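Local coordinates for polysaccharide deacetylase (Bacillus cereus, PDB 4HD5), which probably removes acetyl groups from a polysaccharide as a zinc-dependent hydrolase of the NodB-like deacetylase family, at residues A229-M234 against S260-T265; K294-I299 against K316-A321; P326-T331 against K342-H347. One frame throughout, in Å; residues are numbered along the deposited sequence.

How the contacts relate
All three contacts lie on, or at the ends of, strands of the curled parallel sheet of a TIM-barrel-like fold. They come in series along the chain. Contact 1 joins strands 230-234 and 259-263. Contact 2 pairs the starts of strands 298-300 and 320-326. Contact 3 sets the loop after strand 320-326 against strand 341-345. The centres of contacts 1 and 2 lie about 10 Å apart, and Gln262 of contact 1 reaches backbone nitrogens of contact 2. Contact 3 is centred about 17 Å from contact 1 and about 19 Å from contact 2. Contact 1 carries the zinc ligand His264, and contact 2 packs beside it. The Arg343 side chain of contact 3 packs on Tyr233, about 7 Å from the zinc ion.

Contact 1: A229-M234 against S260-T265; sequences AATEYM and SVQSHT. With ZN (zinc ion), chain B.
Strands 230-234 and 259-263 pair in parallel, and Ser260 N donates to Ala230 O. Glu232 stands at the middle: its N donates to Ser260 O and its O takes Gln262 N at 2.8 Å in an almost straight bond (178°). Met234 repeats this with Gln262 O and His264 N. The last bond is bent, with His264 N above the plane of the Met234 carbonyl, because the chain leaves the strand here.

Thr231, Tyr233, Ser260 and Gln262 share one face of the sheet. Thr231 CG2 lies over the Tyr233 ring, 3.9 Å above its plane and toward the rim, and also touches Gln262 CG at 3.9 Å. The ring and the Gln262 amide are nearly perpendicular. Glu232 and Val261 share the other face. Val261 CG1 meets Met234 CB at 4.2 Å, while the rest of the methionine leads away.

The bend of Gln262 at chi2 (-67°) folds its NE2 back to Ser260 OG at 2.9 Å, while its OE1 accepts from Ile297 N and Ala298 N. A water links Thr231 OG1 and Ser260 OG, and Ser260 OG also pairs with Glu188. Ser263 OG accepts from Thr265 N, an ST turn, and is hydrogen-bonded to Tyr318 OH.

His264 CB packs against Met234 O, and its NE2 binds the zinc ion at 2.2 Å. Asp206 and His268 are further ligands. His264 ND1 bonds to Ala300 O, which fixes the ring's rotation. The beta-alpha-beta unit of strand 230-234, helix 247-255 and strand 259-263 thus ends in a metal ligand held at both ring nitrogens.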
loop_
_atom_site.group_PDB
_atom_site.type_symbol
_atom_site.label_atom_id
_atom_site.label_comp_id
_atom_site.label_asym_id
_atom_site.label_seq_id
_atom_site.Cartn_x
_atom_site.Cartn_y
_atom_site.Cartn_z
ATOM N N ALA A 229 -1.787 10.668 4.430
ATOM C CA ALA A 229 -2.966 10.312 3.679
ATOM C C ALA A 229 -3.639 9.200 4.449
ATOM O O ALA A 229 -2.973 8.438 5.141
ATOM C CB ALA A 229 -2.583 9.839 2.295
ATOM N N ALA A 230 -4.952 9.129 4.358
ATOM C CA ALA A 230 -5.691 8.046 4.992
ATOM C C ALA A 230 -7.001 7.802 4.273
ATOM O O ALA A 230 -7.476 8.642 3.503
ATOM C CB ALA A 230 -5.955 8.374 6.455
ATOM N N THR A 231 -7.577 6.642 4.556
ATOM C CA THR A 231 -8.812 6.202 3.958
ATOM C C THR A 231 -9.897 6.150 5.043
ATOM O O THR A 231 -9.696 5.592 6.106
ATOM C CB THR A 231 -8.641 4.820 3.305
ATOM O OG1 THR A 231 -7.742 4.929 2.201
ATOM C CG2 THR A 231 -9.982 4.270 2.798
ATOM N N GLU A 232 -11.035 6.757 4.765
ATOM C CA GLU A 232 -12.189 6.681 5.641
ATOM C C GLU A 232 -13.276 5.852 4.963
ATOM O O GLU A 232 -13.743 6.214 3.885
ATOM C CB GLU A 232 -12.696 8.097 5.902
ATOM C CG GLU A 232 -14.029 8.185 6.618
ATOM C CD GLU A 232 -13.918 7.753 8.067
ATOM O OE1 GLU A 232 -13.206 8.457 8.827
ATOM O OE2 GLU A 232 -14.530 6.714 8.438
ATOM N N TYR A 233 -13.704 4.761 5.587
ATOM C CA TYR A 233 -14.838 3.995 5.045
ATOM C C TYR A 233 -16.154 4.476 5.647
ATOM O O TYR A 233 -16.447 4.213 6.805
ATOM C CB TYR A 233 -14.659 2.519 5.320
ATOM C CG TYR A 233 -13.460 1.881 4.672
ATOM C CD1 TYR A 233 -13.426 1.634 3.310
ATOM C CD2 TYR A 233 -12.381 1.461 5.435
ATOM C CE1 TYR A 233 -12.346 1.006 2.724
ATOM C CE2 TYR A 233 -11.297 0.842 4.860
ATOM C CZ TYR A 233 -11.287 0.607 3.508
ATOM O OH TYR A 233 -10.202 -0.029 2.948
ATOM N N MET A 234 -16.953 5.181 4.854
ATOM C CA MET A 234 -18.177 5.814 5.341
ATOM C C MET A 234 -19.436 4.952 5.198
ATOM O O MET A 234 -19.683 4.369 4.146
ATOM C CB MET A 234 -18.399 7.112 4.569
ATOM C CG MET A 234 -19.545 7.955 5.089
ATOM S SD MET A 234 -19.117 8.824 6.605
ATOM C CE MET A 234 -20.752 9.141 7.263
ATOM N N SER A 260 -9.008 9.965 1.556
ATOM C CA SER A 260 -9.758 9.329 0.503
ATOM C C SER A 260 -10.975 8.715 1.184
ATOM O O SER A 260 -10.844 7.904 2.116
ATOM C CB SER A 260 -8.918 8.250 -0.186
ATOM O OG SER A 260 -9.678 7.509 -1.135
ATOM N N VAL A 261 -12.166 9.101 0.742
ATOM C CA VAL A 261 -13.380 8.659 1.414
ATOM C C VAL A 261 -14.062 7.589 0.569
ATOM O O VAL A 261 -14.402 7.801 -0.596
ATOM C CB VAL A 261 -14.309 9.838 1.772
ATOM C CG1 VAL A 261 -15.533 9.347 2.540
ATOM C CG2 VAL A 261 -13.544 10.873 2.594
ATOM N N GLN A 262 -14.231 6.415 1.171
ATOM C CA GLN A 262 -14.637 5.229 0.448
ATOM C C GLN A 262 -15.839 4.570 1.137
ATOM O O GLN A 262 -16.337 5.070 2.160
ATOM C CB GLN A 262 -13.443 4.276 0.339
ATOM C CG GLN A 262 -12.232 4.875 -0.376
ATOM C CD GLN A 262 -12.481 5.141 -1.840
ATOM O OE1 GLN A 262 -13.146 4.360 -2.514
ATOM N NE2 GLN A 262 -11.958 6.257 -2.346
ATOM N N SER A 263 -16.306 3.456 0.579
ATOM C CA SER A 263 -17.595 2.897 0.981
ATOM C C SER A 263 -17.529 1.966 2.172
ATOM O O SER A 263 -16.573 1.192 2.322
ATOM C CB SER A 263 -18.231 2.131 -0.182
ATOM O OG SER A 263 -19.556 1.730 0.132
ATOM N N HIS A 264 -18.573 2.013 2.995
ATOM C CA HIS A 264 -18.769 1.029 4.040
ATOM C C HIS A 264 -20.165 0.402 3.942
ATOM O O HIS A 264 -20.732 -0.024 4.948
ATOM C CB HIS A 264 -18.553 1.684 5.397
ATOM C CG HIS A 264 -18.081 0.741 6.449
ATOM N ND1 HIS A 264 -17.473 -0.457 6.153
ATOM C CD2 HIS A 264 -18.109 0.823 7.797
ATOM C CE1 HIS A 264 -17.145 -1.073 7.271
ATOM N NE2 HIS A 264 -17.529 -0.326 8.282
ATOM N N THR A 265 -20.654 0.309 2.703
ATOM C CA THR A 265 -22.048 0.040 2.358
ATOM C C THR A 265 -22.950 1.223 2.729
ATOM O O THR A 265 -22.492 2.219 3.322
ATOM C CB THR A 265 -22.607 -1.269 2.970
ATOM O OG1 THR A 265 -22.947 -1.061 4.345
ATOM C CG2 THR A 265 -21.608 -2.405 2.831
HETATM ZN ZN ZN B . -18.054 -0.620 10.418
HETATM O O HOH W 1 -8.425 4.800 -0.533
#

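Contact 2: K294-I299 against K316-A321; sequences KPVIAI and KYYQFA
Ile299 CB sits over the centre of the Tyr318 ring in a CH-pi contact, 3.9 Å from the centroid and 13° off the ring normal. The two side chains cross at about a right angle, and Ile299 CD1 runs on to CE2 and CZ of the ring. The ring edge faces the other segment's backbone: Ile297 C and Ala298 N lie near its plane. Val296 CG1 is at that edge too, 3.8 Å from Tyr318 CE1. Ile299 CG2 touches Ala321 CB at 3.7 Å. On the side of Ala298 and Phe320, Ile297 CD1 runs alongside the Phe320 side chain to CE2 at 4.0 Å.

The backbone sets these groups. Ile297 O accepts twice, from Gln319 N at 2.9 Å and from Phe320 N at 3.3 Å. The bond from Phe320 N opens the parallel ladder of strands 298-300 and 320-326, and Ile299 N to Phe320 O at 3.0 Å is its next rung. With CG of Tyr318 opposite its own carbonyl carbon (chi1 -64°), the ring lies across the start of the first strand.

Second-shell contacts secure the arrangement. Tyr318 OH pairs with Leu281 O. Phe320 meets the rings of Trp190 and Phe187, on the face it shares with Ala298. Ile299 and Tyr318 pack against helix 277-292, while strand 259-263 borders Val296 and Ile299.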
loop_
_atom_site.group_PDB
_atom_site.type_symbol
_atom_site.label_atom_id
_atom_site.label_comp_id
_atom_site.label_asym_id
_atom_site.label_seq_id
_atom_site.Cartn_x
_atom_site.Cartn_y
_atom_site.Cartn_z
ATOM N N LYS A 294 -15.087 12.503 -6.132
ATOM C CA LYS A 294 -14.001 11.631 -6.542
ATOM C C LYS A 294 -14.493 10.186 -6.585
ATOM O O LYS A 294 -15.438 9.842 -5.879
ATOM C CB LYS A 294 -12.849 11.756 -5.550
ATOM C CG LYS A 294 -12.193 13.133 -5.545
ATOM C CD LYS A 294 -10.937 13.122 -4.691
ATOM C CE LYS A 294 -10.128 14.402 -4.818
ATOM N NZ LYS A 294 -9.663 14.645 -6.215
ATOM N N PRO A 295 -13.858 9.343 -7.420
ATOM C CA PRO A 295 -14.264 7.945 -7.538
ATOM C C PRO A 295 -14.234 7.184 -6.213
ATOM O O PRO A 295 -13.391 7.440 -5.362
ATOM C CB PRO A 295 -13.238 7.356 -8.521
ATOM C CG PRO A 295 -12.777 8.522 -9.333
ATOM C CD PRO A 295 -12.806 9.695 -8.401
ATOM N N VAL A 296 -15.188 6.278 -6.052
ATOM C CA VAL A 296 -15.201 5.337 -4.950
ATOM C C VAL A 296 -14.852 3.977 -5.532
ATOM O O VAL A 296 -15.579 3.446 -6.377
ATOM C CB VAL A 296 -16.573 5.307 -4.229
ATOM C CG1 VAL A 296 -16.658 4.107 -3.296
ATOM C CG2 VAL A 296 -16.779 6.593 -3.446
ATOM N N ILE A 297 -13.726 3.436 -5.086
ATOM C CA ILE A 297 -13.146 2.218 -5.645
ATOM C C ILE A 297 -12.884 1.146 -4.600
ATOM O O ILE A 297 -12.525 0.020 -4.960
ATOM C CB ILE A 297 -11.800 2.514 -6.339
ATOM C CG1 ILE A 297 -10.830 3.210 -5.375
ATOM C CG2 ILE A 297 -12.030 3.366 -7.568
ATOM C CD1 ILE A 297 -9.424 3.382 -5.910
ATOM N N ALA A 298 -13.076 1.496 -3.320
ATOM C CA ALA A 298 -12.781 0.609 -2.213
ATOM C C ALA A 298 -13.953 0.489 -1.260
ATOM O O ALA A 298 -14.754 1.416 -1.112
ATOM C CB ALA A 298 -11.545 1.093 -1.459
ATOM N N ILE A 299 -14.032 -0.671 -0.613
ATOM C CA ILE A 299 -15.037 -0.944 0.400
ATOM C C ILE A 299 -14.411 -1.730 1.559
ATOM O O ILE A 299 -13.405 -2.398 1.380
ATOM C CB ILE A 299 -16.245 -1.708 -0.207
ATOM C CG1 ILE A 299 -17.400 -1.758 0.794
ATOM C CG2 ILE A 299 -15.858 -3.117 -0.652
ATOM C CD1 ILE A 299 -18.705 -2.223 0.196
ATOM N N LYS A 316 -18.112 -6.595 -8.957
ATOM C CA LYS A 316 -18.823 -5.865 -10.005
ATOM C C LYS A 316 -18.679 -4.360 -9.900
ATOM O O LYS A 316 -18.818 -3.659 -10.900
ATOM C CB LYS A 316 -20.316 -6.191 -9.964
ATOM C CG LYS A 316 -20.650 -7.622 -10.337
ATOM C CD LYS A 316 -22.127 -7.911 -10.133
ATOM C CE LYS A 316 -22.426 -9.372 -10.408
ATOM N NZ LYS A 316 -23.838 -9.706 -10.047
ATOM N N TYR A 317 -18.461 -3.851 -8.691
ATOM C CA TYR A 317 -18.464 -2.404 -8.476
ATOM C C TYR A 317 -17.215 -1.856 -7.781
ATOM O O TYR A 317 -16.962 -0.649 -7.844
ATOM C CB TYR A 317 -19.690 -1.995 -7.663
ATOM C CG TYR A 317 -20.949 -2.747 -8.008
ATOM C CD1 TYR A 317 -21.635 -2.486 -9.190
ATOM C CD2 TYR A 317 -21.441 -3.727 -7.160
ATOM C CE1 TYR A 317 -22.786 -3.183 -9.520
ATOM C CE2 TYR A 317 -22.591 -4.429 -7.471
ATOM C CZ TYR A 317 -23.262 -4.151 -8.653
ATOM O OH TYR A 317 -24.401 -4.835 -8.960
ATOM N N TYR A 318 -16.457 -2.708 -7.098
ATOM C CA TYR A 318 -15.264 -2.254 -6.383
ATOM C C TYR A 318 -14.006 -2.982 -6.838
ATOM O O TYR A 318 -14.083 -4.113 -7.291
ATOM C CB TYR A 318 -15.453 -2.466 -4.887
ATOM C CG TYR A 318 -16.564 -1.642 -4.308
ATOM C CD1 TYR A 318 -16.318 -0.352 -3.825
ATOM C CD2 TYR A 318 -17.858 -2.139 -4.233
ATOM C CE1 TYR A 318 -17.331 0.414 -3.284
ATOM C CE2 TYR A 318 -18.884 -1.371 -3.704
ATOM C CZ TYR A 318 -18.613 -0.097 -3.226
ATOM O OH TYR A 318 -19.613 0.659 -2.693
ATOM N N GLN A 319 -12.855 -2.317 -6.701
ATOM C CA GLN A 319 -11.548 -2.905 -7.023
ATOM C C GLN A 319 -10.808 -3.460 -5.808
ATOM O O GLN A 319 -9.947 -4.323 -5.952
ATOM C CB GLN A 319 -10.647 -1.865 -7.678
ATOM C CG GLN A 319 -11.237 -1.267 -8.930
ATOM C CD GLN A 319 -10.213 -0.521 -9.747
ATOM O OE1 GLN A 319 -9.697 0.511 -9.327
ATOM N NE2 GLN A 319 -9.914 -1.044 -10.933
ATOM N N PHE A 320 -11.112 -2.926 -4.627
ATOM C CA PHE A 320 -10.408 -3.264 -3.398
ATOM C C PHE A 320 -11.428 -3.421 -2.292
ATOM O O PHE A 320 -12.341 -2.601 -2.176
ATOM C CB PHE A 320 -9.452 -2.150 -2.976
ATOM C CG PHE A 320 -8.479 -1.757 -4.032
ATOM C CD1 PHE A 320 -7.321 -2.482 -4.224
ATOM C CD2 PHE A 320 -8.727 -0.654 -4.843
ATOM C CE1 PHE A 320 -6.423 -2.125 -5.214
ATOM C CE2 PHE A 320 -7.836 -0.297 -5.834
ATOM C CZ PHE A 320 -6.681 -1.035 -6.017
ATOM N N ALA A 321 -11.262 -4.465 -1.485
ATOM C CA ALA A 321 -12.095 -4.687 -0.321
ATOM C C ALA A 321 -11.255 -5.235 0.825
ATOM O O ALA A 321 -10.447 -6.142 0.625
ATOM C CB ALA A 321 -13.214 -5.661 -0.643
#

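Contact 3: P326-T331 against K342-H347; sequences PGQFIT and KRVRIH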
loop_
_atom_site.group_PDB
_atom_site.type_symbol
_atom_site.label_atom_id
_atom_site.label_comp_id
_atom_site.label_asym_id
_atom_site.label_seq_id
_atom_site.Cartn_x
_atom_site.Cartn_y
_atom_site.Cartn_z
ATOM N N PRO A 326 -6.859 -10.639 10.638
ATOM C CA PRO A 326 -5.558 -10.060 11.008
ATOM C C PRO A 326 -4.445 -10.509 10.091
ATOM O O PRO A 326 -4.364 -11.690 9.751
ATOM C CB PRO A 326 -5.306 -10.597 12.420
ATOM C CG PRO A 326 -6.133 -11.833 12.514
ATOM C CD PRO A 326 -7.348 -11.591 11.652
ATOM N N GLY A 327 -3.599 -9.565 9.697
ATOM C CA GLY A 327 -2.413 -9.878 8.918
ATOM C C GLY A 327 -2.000 -8.708 8.052
ATOM O O GLY A 327 -2.682 -7.687 8.010
ATOM N N GLN A 328 -0.887 -8.888 7.343
ATOM C CA GLN A 328 -0.394 -7.897 6.403
ATOM C C GLN A 328 -0.611 -8.406 4.995
ATOM O O GLN A 328 -0.512 -9.609 4.744
ATOM C CB GLN A 328 1.089 -7.657 6.638
ATOM C CG GLN A 328 1.404 -7.169 8.041
ATOM C CD GLN A 328 2.836 -6.720 8.200
ATOM O OE1 GLN A 328 3.416 -6.825 9.290
ATOM N NE2 GLN A 328 3.415 -6.189 7.125
ATOM N N PHE A 329 -0.881 -7.502 4.066
ATOM C CA PHE A 329 -1.086 -7.895 2.680
ATOM C C PHE A 329 0.227 -8.077 1.930
ATOM O O PHE A 329 1.186 -7.342 2.139
ATOM C CB PHE A 329 -1.941 -6.865 1.932
ATOM C CG PHE A 329 -2.169 -7.216 0.494
ATOM C CD1 PHE A 329 -3.215 -8.045 0.131
ATOM C CD2 PHE A 329 -1.308 -6.759 -0.494
ATOM C CE1 PHE A 329 -3.419 -8.399 -1.187
ATOM C CE2 PHE A 329 -1.502 -7.117 -1.816
ATOM C CZ PHE A 329 -2.566 -7.930 -2.162
ATOM N N ILE A 330 0.252 -9.063 1.044
ATOM C CA ILE A 330 1.302 -9.155 0.041
ATOM C C ILE A 330 0.686 -9.728 -1.228
ATOM O O ILE A 330 -0.236 -10.537 -1.162
ATOM C CB ILE A 330 2.519 -9.976 0.536
ATOM C CG1 ILE A 330 3.674 -9.883 -0.470
ATOM C CG2 ILE A 330 2.148 -11.431 0.794
ATOM C CD1 ILE A 330 4.997 -10.393 0.063
ATOM N N THR A 331 1.162 -9.265 -2.379
ATOM C CA THR A 331 0.597 -9.679 -3.657
ATOM C C THR A 331 1.130 -11.065 -3.991
ATOM O O THR A 331 2.337 -11.248 -4.163
ATOM C CB THR A 331 0.960 -8.681 -4.780
ATOM O OG1 THR A 331 0.456 -7.370 -4.466
ATOM C CG2 THR A 331 0.393 -9.139 -6.132
ATOM N N LYS A 342 -6.452 -8.535 4.250
ATOM C CA LYS A 342 -6.309 -8.534 5.699
ATOM C C LYS A 342 -5.969 -7.150 6.203
ATOM O O LYS A 342 -5.479 -6.318 5.453
ATOM C CB LYS A 342 -5.221 -9.516 6.114
ATOM C CG LYS A 342 -5.594 -10.950 5.805
ATOM C CD LYS A 342 -4.510 -11.919 6.228
ATOM C CE LYS A 342 -4.873 -13.339 5.827
ATOM N NZ LYS A 342 -4.445 -13.640 4.428
ATOM N N ARG A 343 -6.252 -6.902 7.472
ATOM C CA ARG A 343 -5.869 -5.657 8.091
ATOM C C ARG A 343 -5.244 -5.890 9.461
ATOM O O ARG A 343 -5.478 -6.936 10.104
ATOM C CB ARG A 343 -7.075 -4.727 8.189
ATOM C CG ARG A 343 -7.472 -4.130 6.853
ATOM C CD ARG A 343 -8.402 -2.943 7.024
ATOM N NE ARG A 343 -9.753 -3.364 7.422
ATOM C CZ ARG A 343 -10.752 -2.525 7.709
ATOM N NH1 ARG A 343 -10.550 -1.208 7.671
ATOM N NH2 ARG A 343 -11.947 -3.003 8.048
ATOM N N VAL A 344 -4.418 -4.929 9.863
ATOM C CA VAL A 344 -3.759 -4.920 11.168
ATOM C C VAL A 344 -4.643 -4.108 12.116
ATOM O O VAL A 344 -4.865 -2.911 11.901
ATOM C CB VAL A 344 -2.342 -4.282 11.094
ATOM C CG1 VAL A 344 -1.662 -4.268 12.460
ATOM C CG2 VAL A 344 -1.464 -5.014 10.098
ATOM N N ARG A 345 -5.139 -4.763 13.155
ATOM C CA ARG A 345 -6.004 -4.124 14.140
ATOM C C ARG A 345 -5.168 -3.362 15.160
ATOM O O ARG A 345 -4.184 -3.909 15.682
ATOM C CB ARG A 345 -6.839 -5.186 14.850
ATOM C CG ARG A 345 -7.851 -4.637 15.840
ATOM C CD ARG A 345 -8.672 -5.762 16.465
ATOM N NE ARG A 345 -9.765 -6.242 15.609
ATOM C CZ ARG A 345 -10.924 -5.606 15.408
ATOM N NH1 ARG A 345 -11.159 -4.418 15.954
ATOM N NH2 ARG A 345 -11.845 -6.151 14.616
ATOM N N ILE A 346 -5.542 -2.109 15.423
ATOM C CA ILE A 346 -4.941 -1.325 16.514
ATOM C C ILE A 346 -5.940 -1.329 17.663
ATOM O O ILE A 346 -7.114 -1.064 17.449
ATOM C CB ILE A 346 -4.605 0.131 16.094
ATOM C CG1 ILE A 346 -3.691 0.162 14.845
ATOM C CG2 ILE A 346 -3.967 0.892 17.250
ATOM C CD1 ILE A 346 -2.554 -0.836 14.879
ATOM N N HIS A 347 -5.479 -1.659 18.867
ATOM C CA HIS A 347 -6.357 -1.833 20.025
ATOM C C HIS A 347 -6.272 -0.627 20.953
ATOM O O HIS A 347 -5.352 0.174 20.874
ATOM C CB HIS A 347 -5.949 -3.074 20.830
ATOM C CG HIS A 347 -5.930 -4.343 20.040
ATOM N ND1 HIS A 347 -7.056 -5.117 19.857
ATOM C CD2 HIS A 347 -4.919 -4.993 19.417
ATOM C CE1 HIS A 347 -6.740 -6.188 19.148
ATOM N NE2 HIS A 347 -5.452 -6.135 18.863
HETATM O O HOH W 2 -2.787 -5.627 6.271
#
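The flat peptide carbonyl of Arg343 is approached from above its plane by Gly327 N: the donor stands 60° out of that plane, at 3.3 Å from Arg343 O. This bond is long and bent, with an angle of 144° at the hydrogen, and it does not use a lone pair. Pro326 CA comes to the same oxygen in a CA-H...O contact, also at 3.3 Å.

Gly327 has no side chain, and Lys342 packs directly on the peptide that precedes it and on its own carbonyl. The lysine passes with CB 3.7 Å from Gly327 O and CD 3.5 Å from Pro326 O. Its CG lies opposite the carbonyl carbon (chi1 -66°), and the aliphatic chain passes across the loop at Gly327. Strands 320-326 and 341-345 are neighbours in the parallel barrel sheet, and here the loop leaving the first lies against the second. The chain between 326-331 and 342-347 contains no helix.

Val344 CG2 touches Gly327 O at 3.6 Å and Gln328 CG at 4.1 Å. The Val344 and Gln328 side chains run alongside each other, and Val344 also reaches Ser358 of helix 352-358. A water donates to Gly327 O at 2.7 Å and to Lys342 O, bridging the two backbones. Arg343 points the other way: its guanidinium forms a salt bridge with Asp205 and bonds to Thr203 and Thr323 O.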